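Bartonella effector protein (Bep) substrate of VirB T4SS (Bartonella sp. 1-1C, PDB 4PY3) is a type IV secretion effector whose N-terminal Fic domain belongs to the family that transfers AMP to protein threonines or tyrosines, an activity inferred but not established here. Local coordinates at residues Arg68-Thr73 / Asn159-Arg164; Ala10-Tyr15 / Asp89-Glu94; Gly78-Phe83 / Ala153-Gly158; Ser60-Ile65 / Arg164-Lys169. One frame throughout, in Å; residues are numbered along the deposited sequence.

Contact 1 of 4, residues Arg68-Thr73 / Asn159-Arg164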
# COMPACT_ATOMS: atom_id res chain seq x y z
N ARG A 68 -1.25 -2.74 -11.74
CA ARG A 68 -0.07 -3.11 -12.50
C ARG A 68 0.80 -4.13 -11.79
O ARG A 68 1.35 -5.02 -12.43
CB ARG A 68 0.76 -1.87 -12.84
CG ARG A 68 0.16 -1.00 -13.93
CD ARG A 68 0.18 -1.74 -15.25
NE ARG A 68 -0.28 -0.92 -16.36
CZ ARG A 68 -0.82 -1.40 -17.48
NH1 ARG A 68 -1.01 -2.71 -17.66
NH2 ARG A 68 -1.19 -0.55 -18.44
N LEU A 69 0.92 -4.01 -10.48
CA LEU A 69 1.78 -4.90 -9.72
C LEU A 69 1.23 -6.31 -9.66
O LEU A 69 2.01 -7.25 -9.62
CB LEU A 69 1.98 -4.39 -8.30
CG LEU A 69 2.82 -3.11 -8.09
CD1 LEU A 69 2.96 -2.86 -6.60
CD2 LEU A 69 4.18 -3.23 -8.74
N PHE A 70 -0.10 -6.45 -9.66
CA PHE A 70 -0.73 -7.74 -9.38
C PHE A 70 -1.68 -8.30 -10.45
O PHE A 70 -2.21 -9.38 -10.25
CB PHE A 70 -1.46 -7.65 -8.05
CG PHE A 70 -0.54 -7.37 -6.90
CD1 PHE A 70 0.36 -8.33 -6.48
CD2 PHE A 70 -0.57 -6.15 -6.24
CE1 PHE A 70 1.23 -8.07 -5.43
CE2 PHE A 70 0.29 -5.89 -5.20
CZ PHE A 70 1.20 -6.84 -4.78
N GLU A 71 -1.84 -7.63 -11.58
CA GLU A 71 -2.79 -8.09 -12.61
C GLU A 71 -2.44 -9.42 -13.26
O GLU A 71 -3.32 -10.07 -13.85
CB GLU A 71 -3.00 -7.03 -13.70
CG GLU A 71 -1.77 -6.66 -14.53
CD GLU A 71 -1.91 -5.36 -15.31
OE1 GLU A 71 -2.94 -4.63 -15.14
OE2 GLU A 71 -0.98 -5.06 -16.10
N SER A 72 -1.18 -9.85 -13.17
CA SER A 72 -0.78 -11.15 -13.71
C SER A 72 -1.06 -12.29 -12.73
O SER A 72 -1.04 -13.46 -13.12
CB SER A 72 0.70 -11.16 -14.08
OG SER A 72 0.94 -10.38 -15.23
N THR A 73 -1.35 -11.93 -11.47
CA THR A 73 -1.50 -12.87 -10.38
C THR A 73 -2.91 -12.89 -9.78
O THR A 73 -3.45 -13.96 -9.54
CB THR A 73 -0.49 -12.55 -9.28
OG1 THR A 73 0.83 -12.71 -9.80
CG2 THR A 73 -0.67 -13.47 -8.09
N ASN A 159 -0.89 -4.45 -0.01
CA ASN A 159 -0.94 -3.05 0.42
C ASN A 159 0.46 -2.46 0.53
O ASN A 159 0.74 -1.40 -0.01
CB ASN A 159 -1.68 -2.89 1.76
CG ASN A 159 -3.18 -3.06 1.62
OD1 ASN A 159 -3.83 -2.32 0.89
ND2 ASN A 159 -3.73 -4.08 2.29
N GLU A 160 1.37 -3.20 1.17
CA GLU A 160 2.70 -2.66 1.48
C GLU A 160 3.46 -2.23 0.22
O GLU A 160 3.80 -1.06 0.09
CB GLU A 160 3.52 -3.65 2.33
CG GLU A 160 2.91 -3.92 3.70
CD GLU A 160 1.77 -4.96 3.70
OE1 GLU A 160 1.35 -5.43 2.60
OE2 GLU A 160 1.30 -5.31 4.80
N PRO A 161 3.73 -3.16 -0.71
CA PRO A 161 4.50 -2.75 -1.90
C PRO A 161 3.80 -1.69 -2.73
O PRO A 161 4.47 -0.85 -3.34
CB PRO A 161 4.66 -4.05 -2.70
CG PRO A 161 3.57 -4.93 -2.20
CD PRO A 161 3.42 -4.60 -0.75
N THR A 162 2.47 -1.71 -2.75
CA THR A 162 1.72 -0.70 -3.47
C THR A 162 1.94 0.72 -2.88
O THR A 162 2.19 1.66 -3.62
CB THR A 162 0.22 -1.02 -3.48
OG1 THR A 162 0.00 -2.29 -4.12
CG2 THR A 162 -0.55 0.05 -4.23
N GLN A 163 1.77 0.85 -1.57
CA GLN A 163 1.94 2.15 -0.89
C GLN A 163 3.38 2.64 -0.95
O GLN A 163 3.60 3.83 -1.14
CB GLN A 163 1.34 2.18 0.52
CG GLN A 163 1.98 1.18 1.44
CD GLN A 163 1.17 0.92 2.71
OE1 GLN A 163 -0.06 1.15 2.77
NE2 GLN A 163 1.85 0.42 3.73
N ARG A 164 4.35 1.73 -0.93
CA ARG A 164 5.75 2.14 -1.08
C ARG A 164 6.03 2.73 -2.45
O ARG A 164 6.67 3.79 -2.56
CB ARG A 164 6.70 0.99 -0.83
CG ARG A 164 6.68 0.54 0.60
CD ARG A 164 7.55 -0.67 0.79
NE ARG A 164 7.23 -1.29 2.08
CZ ARG A 164 7.93 -2.25 2.67
NH1 ARG A 164 9.06 -2.70 2.11
NH2 ARG A 164 7.52 -2.75 3.83

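Contact 2 of 4, residues Ala10-Tyr15 / Asp89-Glu94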
# COMPACT_ATOMS: atom_id res chain seq x y z
N ALA A 10 -15.52 -13.28 2.66
CA ALA A 10 -14.07 -13.13 2.76
C ALA A 10 -13.32 -14.40 2.37
O ALA A 10 -12.29 -14.33 1.70
CB ALA A 10 -13.67 -12.69 4.17
N ARG A 11 -13.84 -15.56 2.77
CA ARG A 11 -13.25 -16.86 2.40
C ARG A 11 -13.14 -17.07 0.88
O ARG A 11 -12.30 -17.83 0.42
CB ARG A 11 -13.97 -18.03 3.09
CG ARG A 11 -15.42 -18.20 2.75
CD ARG A 11 -16.04 -19.30 3.60
NE ARG A 11 -15.73 -19.41 5.04
CZ ARG A 11 -14.81 -20.23 5.59
NH1 ARG A 11 -14.00 -21.00 4.86
NH2 ARG A 11 -14.68 -20.27 6.92
N ASN A 12 -13.95 -16.36 0.09
CA ASN A 12 -13.90 -16.47 -1.38
C ASN A 12 -12.67 -15.88 -2.07
O ASN A 12 -12.47 -16.15 -3.26
CB ASN A 12 -15.17 -15.89 -2.00
CG ASN A 12 -16.39 -16.75 -1.72
OD1 ASN A 12 -16.26 -17.96 -1.51
ND2 ASN A 12 -17.57 -16.15 -1.69
N TYR A 13 -11.86 -15.08 -1.37
CA TYR A 13 -10.55 -14.70 -1.89
C TYR A 13 -9.58 -15.89 -1.90
O TYR A 13 -8.66 -15.93 -2.71
CB TYR A 13 -9.93 -13.55 -1.06
CG TYR A 13 -10.50 -12.17 -1.32
CD1 TYR A 13 -10.20 -11.48 -2.49
CD2 TYR A 13 -11.31 -11.55 -0.39
CE1 TYR A 13 -10.72 -10.20 -2.72
CE2 TYR A 13 -11.83 -10.27 -0.61
CZ TYR A 13 -11.53 -9.61 -1.78
OH TYR A 13 -12.04 -8.34 -1.99
N ALA A 14 -9.76 -16.84 -1.00
CA ALA A 14 -8.88 -18.01 -0.91
C ALA A 14 -9.56 -19.25 -1.53
O ALA A 14 -10.77 -19.24 -1.75
CB ALA A 14 -8.52 -18.28 0.54
N TYR A 15 -8.79 -20.29 -1.81
CA TYR A 15 -9.36 -21.53 -2.38
C TYR A 15 -10.27 -22.25 -1.38
O TYR A 15 -10.08 -22.13 -0.18
CB TYR A 15 -8.25 -22.47 -2.87
CG TYR A 15 -7.54 -21.98 -4.10
CD1 TYR A 15 -8.14 -22.06 -5.35
CD2 TYR A 15 -6.26 -21.44 -4.02
CE1 TYR A 15 -7.49 -21.62 -6.49
CE2 TYR A 15 -5.60 -20.98 -5.16
CZ TYR A 15 -6.22 -21.08 -6.39
OH TYR A 15 -5.55 -20.63 -7.50
N ASP A 89 -14.60 -17.97 -11.35
CA ASP A 89 -15.22 -19.22 -10.91
C ASP A 89 -16.67 -19.00 -10.44
O ASP A 89 -17.33 -19.96 -10.06
CB ASP A 89 -14.39 -19.91 -9.81
CG ASP A 89 -14.36 -19.13 -8.51
OD1 ASP A 89 -15.21 -18.22 -8.33
OD2 ASP A 89 -13.49 -19.45 -7.66
N GLY A 90 -17.14 -17.75 -10.46
CA GLY A 90 -18.53 -17.45 -10.11
C GLY A 90 -18.72 -16.92 -8.69
O GLY A 90 -19.78 -16.38 -8.38
N THR A 91 -17.72 -17.09 -7.83
CA THR A 91 -17.85 -16.66 -6.44
C THR A 91 -17.63 -15.17 -6.30
O THR A 91 -16.99 -14.55 -7.14
CB THR A 91 -16.89 -17.40 -5.49
OG1 THR A 91 -15.53 -17.11 -5.84
CG2 THR A 91 -17.14 -18.90 -5.54
N VAL A 92 -18.14 -14.62 -5.22
CA VAL A 92 -18.10 -13.18 -4.98
C VAL A 92 -17.34 -12.92 -3.68
O VAL A 92 -17.70 -13.43 -2.62
CB VAL A 92 -19.53 -12.60 -4.92
CG1 VAL A 92 -19.51 -11.08 -4.72
CG2 VAL A 92 -20.28 -12.92 -6.20
N ALA A 93 -16.30 -12.10 -3.76
CA ALA A 93 -15.44 -11.86 -2.60
C ALA A 93 -15.43 -10.41 -2.14
O ALA A 93 -15.46 -9.47 -2.93
CB ALA A 93 -14.02 -12.31 -2.89
N GLU A 94 -15.36 -10.27 -0.83
CA GLU A 94 -15.36 -8.98 -0.18
C GLU A 94 -14.74 -9.20 1.20
O GLU A 94 -14.88 -10.27 1.77
CB GLU A 94 -16.82 -8.56 -0.07
CG GLU A 94 -17.07 -7.16 0.43
CD GLU A 94 -18.55 -6.85 0.59
OE1 GLU A 94 -19.38 -7.49 -0.11
OE2 GLU A 94 -18.88 -6.00 1.43

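Contact 3 of 4, residues Gly78-Phe83 / Ala153-Gly158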
# COMPACT_ATOMS: atom_id res chain seq x y z
N GLY A 78 -6.21 -4.17 -8.28
CA GLY A 78 -6.66 -2.81 -8.49
C GLY A 78 -7.97 -2.51 -7.79
O GLY A 78 -8.35 -1.34 -7.63
N TYR A 79 -8.68 -3.56 -7.40
CA TYR A 79 -9.95 -3.44 -6.70
C TYR A 79 -9.71 -3.53 -5.19
O TYR A 79 -8.97 -4.38 -4.72
CB TYR A 79 -10.94 -4.53 -7.12
CG TYR A 79 -11.58 -4.35 -8.48
CD1 TYR A 79 -12.39 -3.23 -8.75
CD2 TYR A 79 -11.41 -5.28 -9.49
CE1 TYR A 79 -13.00 -3.06 -9.98
CE2 TYR A 79 -12.00 -5.12 -10.73
CZ TYR A 79 -12.81 -4.01 -10.97
OH TYR A 79 -13.41 -3.84 -12.20
N THR A 80 -10.37 -2.64 -4.46
CA THR A 80 -10.23 -2.58 -3.01
C THR A 80 -11.17 -3.59 -2.36
O THR A 80 -12.04 -4.17 -3.02
CB THR A 80 -10.51 -1.16 -2.50
OG1 THR A 80 -11.74 -0.68 -3.03
CG2 THR A 80 -9.40 -0.22 -2.95
N ARG A 81 -10.97 -3.84 -1.06
CA ARG A 81 -11.62 -4.97 -0.40
C ARG A 81 -13.05 -4.67 0.02
O ARG A 81 -13.74 -5.56 0.54
CB ARG A 81 -10.78 -5.52 0.76
CG ARG A 81 -10.65 -4.60 1.94
CD ARG A 81 -9.58 -5.08 2.93
NE ARG A 81 -9.17 -3.98 3.80
CZ ARG A 81 -9.83 -3.53 4.86
NH1 ARG A 81 -10.99 -4.07 5.23
NH2 ARG A 81 -9.32 -2.52 5.56
N ASP A 82 -13.50 -3.46 -0.25
CA ASP A 82 -14.92 -3.12 -0.16
C ASP A 82 -15.64 -3.33 -1.49
O ASP A 82 -16.86 -3.24 -1.56
CB ASP A 82 -15.11 -1.65 0.28
CG ASP A 82 -14.32 -0.68 -0.56
OD1 ASP A 82 -13.48 -1.09 -1.38
OD2 ASP A 82 -14.49 0.54 -0.37
N PHE A 83 -14.87 -3.58 -2.55
CA PHE A 83 -15.46 -3.86 -3.84
C PHE A 83 -15.92 -5.33 -3.88
O PHE A 83 -15.13 -6.24 -3.63
CB PHE A 83 -14.46 -3.60 -4.96
CG PHE A 83 -15.06 -3.71 -6.33
CD1 PHE A 83 -15.66 -2.62 -6.92
CD2 PHE A 83 -15.04 -4.93 -7.01
CE1 PHE A 83 -16.21 -2.72 -8.19
CE2 PHE A 83 -15.60 -5.04 -8.27
CZ PHE A 83 -16.18 -3.94 -8.86
N ALA A 153 -5.39 0.25 4.66
CA ALA A 153 -5.14 -1.05 4.03
C ALA A 153 -6.27 -1.39 3.07
O ALA A 153 -6.95 -2.42 3.23
CB ALA A 153 -4.98 -2.11 5.09
N PRO A 154 -6.46 -0.55 2.04
CA PRO A 154 -7.60 -0.67 1.16
C PRO A 154 -7.70 -1.97 0.33
O PRO A 154 -8.81 -2.31 -0.12
CB PRO A 154 -7.44 0.53 0.23
CG PRO A 154 -5.96 0.68 0.12
CD PRO A 154 -5.45 0.37 1.50
N PHE A 155 -6.59 -2.67 0.12
CA PHE A 155 -6.62 -3.91 -0.68
C PHE A 155 -6.63 -5.17 0.19
O PHE A 155 -6.18 -5.15 1.33
CB PHE A 155 -5.45 -3.96 -1.65
CG PHE A 155 -5.34 -2.75 -2.52
CD1 PHE A 155 -6.15 -2.60 -3.63
CD2 PHE A 155 -4.44 -1.74 -2.21
CE1 PHE A 155 -6.06 -1.48 -4.42
CE2 PHE A 155 -4.35 -0.61 -2.99
CZ PHE A 155 -5.17 -0.47 -4.10
N ARG A 156 -7.13 -6.26 -0.38
CA ARG A 156 -7.14 -7.56 0.29
C ARG A 156 -5.73 -8.00 0.64
O ARG A 156 -5.49 -8.62 1.68
CB ARG A 156 -7.84 -8.63 -0.59
CG ARG A 156 -7.75 -10.07 -0.09
CD ARG A 156 -8.37 -10.23 1.28
NE ARG A 156 -8.15 -11.56 1.83
CZ ARG A 156 -7.08 -11.94 2.53
NH1 ARG A 156 -6.09 -11.09 2.78
NH2 ARG A 156 -7.01 -13.17 3.00
N ALA A 157 -4.80 -7.73 -0.26
CA ALA A 157 -3.39 -8.01 -0.04
C ALA A 157 -2.58 -7.14 -0.98
O ALA A 157 -3.12 -6.55 -1.91
CB ALA A 157 -3.08 -9.49 -0.27
N GLY A 158 -1.28 -7.06 -0.72
CA GLY A 158 -0.37 -6.28 -1.53
C GLY A 158 -0.38 -4.79 -1.20
O GLY A 158 0.04 -3.97 -2.02
O HOH W 1 -9.14 -6.08 -2.42

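Contact 4 of 4, residues Ser60-Ile65 / Arg164-Lys169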
# COMPACT_ATOMS: atom_id res chain seq x y z
N SER A 60 -7.06 6.69 -7.05
CA SER A 60 -7.07 6.15 -8.40
C SER A 60 -5.67 5.72 -8.83
O SER A 60 -5.50 4.64 -9.40
CB SER A 60 -7.62 7.16 -9.41
OG SER A 60 -9.04 7.19 -9.36
N TYR A 61 -4.67 6.57 -8.60
CA TYR A 61 -3.30 6.22 -8.94
C TYR A 61 -2.81 5.04 -8.10
O TYR A 61 -2.13 4.15 -8.62
CB TYR A 61 -2.39 7.42 -8.74
CG TYR A 61 -0.95 7.22 -9.17
CD1 TYR A 61 -0.62 6.92 -10.48
CD2 TYR A 61 0.09 7.36 -8.25
CE1 TYR A 61 0.70 6.75 -10.88
CE2 TYR A 61 1.41 7.20 -8.63
CZ TYR A 61 1.71 6.89 -9.95
OH TYR A 61 3.03 6.71 -10.33
N LEU A 62 -3.14 5.04 -6.82
CA LEU A 62 -2.81 3.92 -5.93
C LEU A 62 -3.38 2.59 -6.47
O LEU A 62 -2.68 1.58 -6.50
CB LEU A 62 -3.36 4.17 -4.53
CG LEU A 62 -2.97 3.14 -3.47
CD1 LEU A 62 -1.53 3.30 -3.05
CD2 LEU A 62 -3.89 3.23 -2.26
N LYS A 63 -4.64 2.62 -6.88
CA LYS A 63 -5.28 1.45 -7.44
C LYS A 63 -4.61 1.01 -8.72
O LYS A 63 -4.46 -0.19 -8.97
CB LYS A 63 -6.77 1.71 -7.68
CG LYS A 63 -7.58 1.70 -6.41
CD LYS A 63 -9.07 1.77 -6.72
CE LYS A 63 -9.65 3.13 -6.51
NZ LYS A 63 -11.14 3.05 -6.58
N TYR A 64 -4.23 1.98 -9.56
CA TYR A 64 -3.55 1.67 -10.81
C TYR A 64 -2.21 0.98 -10.55
O TYR A 64 -1.85 0.04 -11.25
CB TYR A 64 -3.37 2.93 -11.67
CG TYR A 64 -2.47 2.71 -12.87
CD1 TYR A 64 -2.93 2.04 -13.99
CD2 TYR A 64 -1.15 3.16 -12.87
CE1 TYR A 64 -2.11 1.83 -15.09
CE2 TYR A 64 -0.32 2.95 -13.96
CZ TYR A 64 -0.80 2.29 -15.06
OH TYR A 64 0.01 2.10 -16.15
N ILE A 65 -1.49 1.43 -9.52
CA ILE A 65 -0.23 0.79 -9.17
C ILE A 65 -0.47 -0.65 -8.76
O ILE A 65 0.24 -1.55 -9.20
CB ILE A 65 0.48 1.53 -8.03
CG1 ILE A 65 0.98 2.88 -8.52
CG2 ILE A 65 1.65 0.71 -7.49
CD1 ILE A 65 1.20 3.88 -7.41
N ARG A 164 4.35 1.73 -0.93
CA ARG A 164 5.75 2.14 -1.08
C ARG A 164 6.03 2.73 -2.45
O ARG A 164 6.67 3.79 -2.56
CB ARG A 164 6.70 0.99 -0.83
CG ARG A 164 6.68 0.54 0.60
CD ARG A 164 7.55 -0.67 0.79
NE ARG A 164 7.23 -1.29 2.08
CZ ARG A 164 7.93 -2.25 2.67
NH1 ARG A 164 9.06 -2.70 2.11
NH2 ARG A 164 7.52 -2.75 3.83
N VAL A 165 5.55 2.07 -3.51
CA VAL A 165 5.76 2.62 -4.85
C VAL A 165 5.09 3.99 -4.97
O VAL A 165 5.64 4.90 -5.56
CB VAL A 165 5.25 1.67 -5.95
CG1 VAL A 165 5.24 2.35 -7.31
CG2 VAL A 165 6.13 0.44 -6.01
N PHE A 166 3.89 4.11 -4.40
CA PHE A 166 3.14 5.36 -4.43
C PHE A 166 3.96 6.49 -3.79
O PHE A 166 4.11 7.56 -4.37
CB PHE A 166 1.82 5.16 -3.69
CG PHE A 166 0.91 6.36 -3.73
CD1 PHE A 166 1.11 7.43 -2.86
CD2 PHE A 166 -0.18 6.39 -4.59
CE1 PHE A 166 0.26 8.51 -2.87
CE2 PHE A 166 -1.03 7.48 -4.60
CZ PHE A 166 -0.81 8.55 -3.74
N PHE A 167 4.49 6.24 -2.60
CA PHE A 167 5.26 7.26 -1.89
C PHE A 167 6.61 7.55 -2.50
O PHE A 167 7.04 8.70 -2.50
CB PHE A 167 5.39 6.95 -0.40
CG PHE A 167 4.22 7.44 0.39
CD1 PHE A 167 2.99 6.79 0.33
CD2 PHE A 167 4.33 8.60 1.16
CE1 PHE A 167 1.90 7.26 1.05
CE2 PHE A 167 3.24 9.08 1.87
CZ PHE A 167 2.03 8.41 1.82
N GLU A 168 7.26 6.55 -3.09
CA GLU A 168 8.49 6.81 -3.84
C GLU A 168 8.22 7.73 -5.03
O GLU A 168 8.97 8.67 -5.29
CB GLU A 168 9.16 5.52 -4.29
CG GLU A 168 9.64 4.66 -3.13
CD GLU A 168 10.52 3.50 -3.55
OE1 GLU A 168 10.80 3.37 -4.76
OE2 GLU A 168 10.95 2.72 -2.66
N LYS A 169 7.11 7.49 -5.73
CA LYS A 169 6.71 8.34 -6.85
C LYS A 169 6.31 9.74 -6.39
O LYS A 169 6.56 10.73 -7.08
CB LYS A 169 5.53 7.72 -7.60
CG LYS A 169 5.85 6.38 -8.24
CD LYS A 169 6.66 6.54 -9.51
CE LYS A 169 7.02 5.18 -10.08
NZ LYS A 169 8.14 5.30 -11.05

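Contact 1 of 4, residues Arg68-Thr73 / Asn159-Arg164
Leu69 and Thr162 mark the closest approach of the two backbones, their CA atoms 7.5 Å apart, where the late part of helix 59-70 passes the first turn of helix 159-173. Leu69 and Phe70 both aim their CB atoms at the second helix. In Leu69, CG lies beside the backbone N (chi1 -70°), and the second torsion (chi2 -176°), with CD1 anti to CA, carries CD1 to 3.9 Å from Thr162 OG1. Phe70 comes in edge first: CZ abuts Pro161 CG at 4.0 Å and CE2 lies 3.8 Å from Thr162 OG1, both partners near the ring plane. The pyrrolidine and the aromatic side chain cross at about a right angle, while CB of Leu69 covers part of one Phe70 face. His66, a turn earlier, also meets the Phe70 ring, and Cys37 of helix 30-48 packs on it. Residues 159-164 correspond to the second half of the Fic motif, which is degenerate here: Glu160 and Pro161 stand where the usual motif has glycine and arginine. Thr162 OG1, which faces Leu69 CD1 and Phe70 CE2, is hydrogen-bonded to Gly158 O at the start of its own helix. Across the contact the chemistry is van der Waals packing; the hydroxyl, already bonded within its own helical turn, adds no polar link to Leu69 or Phe70.

Contact 2 of 4, residues Ala10-Tyr15 / Asp89-Glu94
Asn12 and Tyr13 both place CG anti to their own carbonyl carbon (chi1 -70° and -76°), which lets the amide of one reach Val92 and the ring of the other reach Ala93. Asn12 ND2 donates to Val92 O over 2.9 Å in a nearly straight bond, N-H...O 166°. The acceptor lies close to the amide plane, whereas the donor stands well above the plane of the carbonyl. At an oblique angle to Asn12, Thr91 brings its CB to 3.9 Å from Asn12 CG, and Asn12 CB lies equally far from Ala93 CB. The methyl of Ala93 sits almost exactly over the centre of the Tyr13 ring, 3.6 Å from CB to the centroid, a clean CH-pi contact. Strand 92-93 pairs antiparallel with 85-86, a small hairpin that probably corresponds to the flap of Fic domains, which in relatives lines the target-binding side of the active site; the short 3-10 segment 11-13 lies against it. At the hairpin's turn Asp89 OD1 receives Thr91 N at 2.8 Å, an Asx turn, and also Thr91 OG1. Lys22 ties the two parts together, forming a salt bridge with Asp89 OD2 and a hydrogen bond to Asn12 O. Trp76 meets the Tyr13 ring edge-to-face. At the other end, Ala10 CA approaches Glu94 O to 3.1 Å, a CA-H...O contact.

Contact 3 of 4, residues Gly78-Phe83 / Ala153-Gly158
Arg81 reaches across to Ala153 with CG tucked between its backbone N and carbonyl carbon (chi1 68°) and the chain extended from there to NE. NE donates to Ala153 O over 2.8 Å at 168°, the oxygen lying in the guanidinium plane; NH2 adds a weak bond to the same oxygen. NH2 also donates to Val108 O and Ile152 O, and NH1 to Met95 O, so backbone carbonyls grip the buried guanidinium by all three nitrogens and fix its rotation. The backbone joins in: Arg81 N donates to Pro154 O at 2.8 Å, nearly in line with the carbonyl bond. Residues 153-158 correspond to the loop of the Fic motif between helix 135-152 and helix 159-173, with Ala153 at the place of the motif's histidine, and Thr80 to Phe83 make a type I turn against it. Thr80 CB is pressed to 3.1 Å from Pro154 O, while its CG2 methyl meets Pro154 CB at 3.8 Å. The Phe155 side chain, with CG beside its backbone N (chi1 -53°), turns the ring edge to the opposite backbone: CD1 lies 3.5 Å from Tyr79 O and CE1 3.9 Å from Gly78 O, both oxygens near the ring plane. His66 stacks on the same ring. A water donates to Tyr79 O and accepts from Arg156 N, bridging the two loops.

Contact 4 of 4, residues Ser60-Ile65 / Arg164-Lys169
Phe166 is the main bump: its side chain, leaving the backbone opposite to N (chi1 -176°), drives into a hollow on the other helix walled by Tyr61, Leu62 and Ile65. Its CD2 atom lies 3.7 Å from Leu62 CD1 and 3.8 Å from Tyr61 CD2, while its CB and CA take the methyl of Ile65, CD1 standing 3.9 Å from Phe166 CA. The Tyr61 and Phe166 rings lean obliquely, planes at 52°. That same Ile65 CD1 also covers part of one Tyr61 face. On one flank Ile65 CG2 meets Val165 CG1 at 4.0 Å; on another, Tyr61 OH rests 3.5 Å from Lys169 CG, and the lysine bends at its second torsion to carry NZ away to Asn49 OD1. The axes of the short segments approach to 9.9 Å, with 124° between their N-to-C directions. This crossing lies in the helical core of the Fic domain: helix 135-152 supports it through Leu149, which touches Leu62, and helix 30-48 reaches it through Leu48, which packs on Val165.

Overall arrangement
Contacts 1 and 4 join the same pair, helix 59-70 and helix 159-173; both are buried and essentially apolar, with Thr162 packing on Leu62 and Ile65 between them. Contact 3, also buried, continues this core into loops, where hydrogen bonds to backbone carbonyls replace helix-on-helix packing; Phe155 reaches back to Leu62 and Thr162, and Asn159 abuts Pro154. Contact 2 lies farther out, its centre about 21 Å from the centre of the chain, only partly buried, and mixes a side-chain amide hydrogen bond with CH-pi packing. It touches contact 3 through Tyr13 with Arg156 and Arg81, but stays about 12 Å from contact 4 at the nearest atoms.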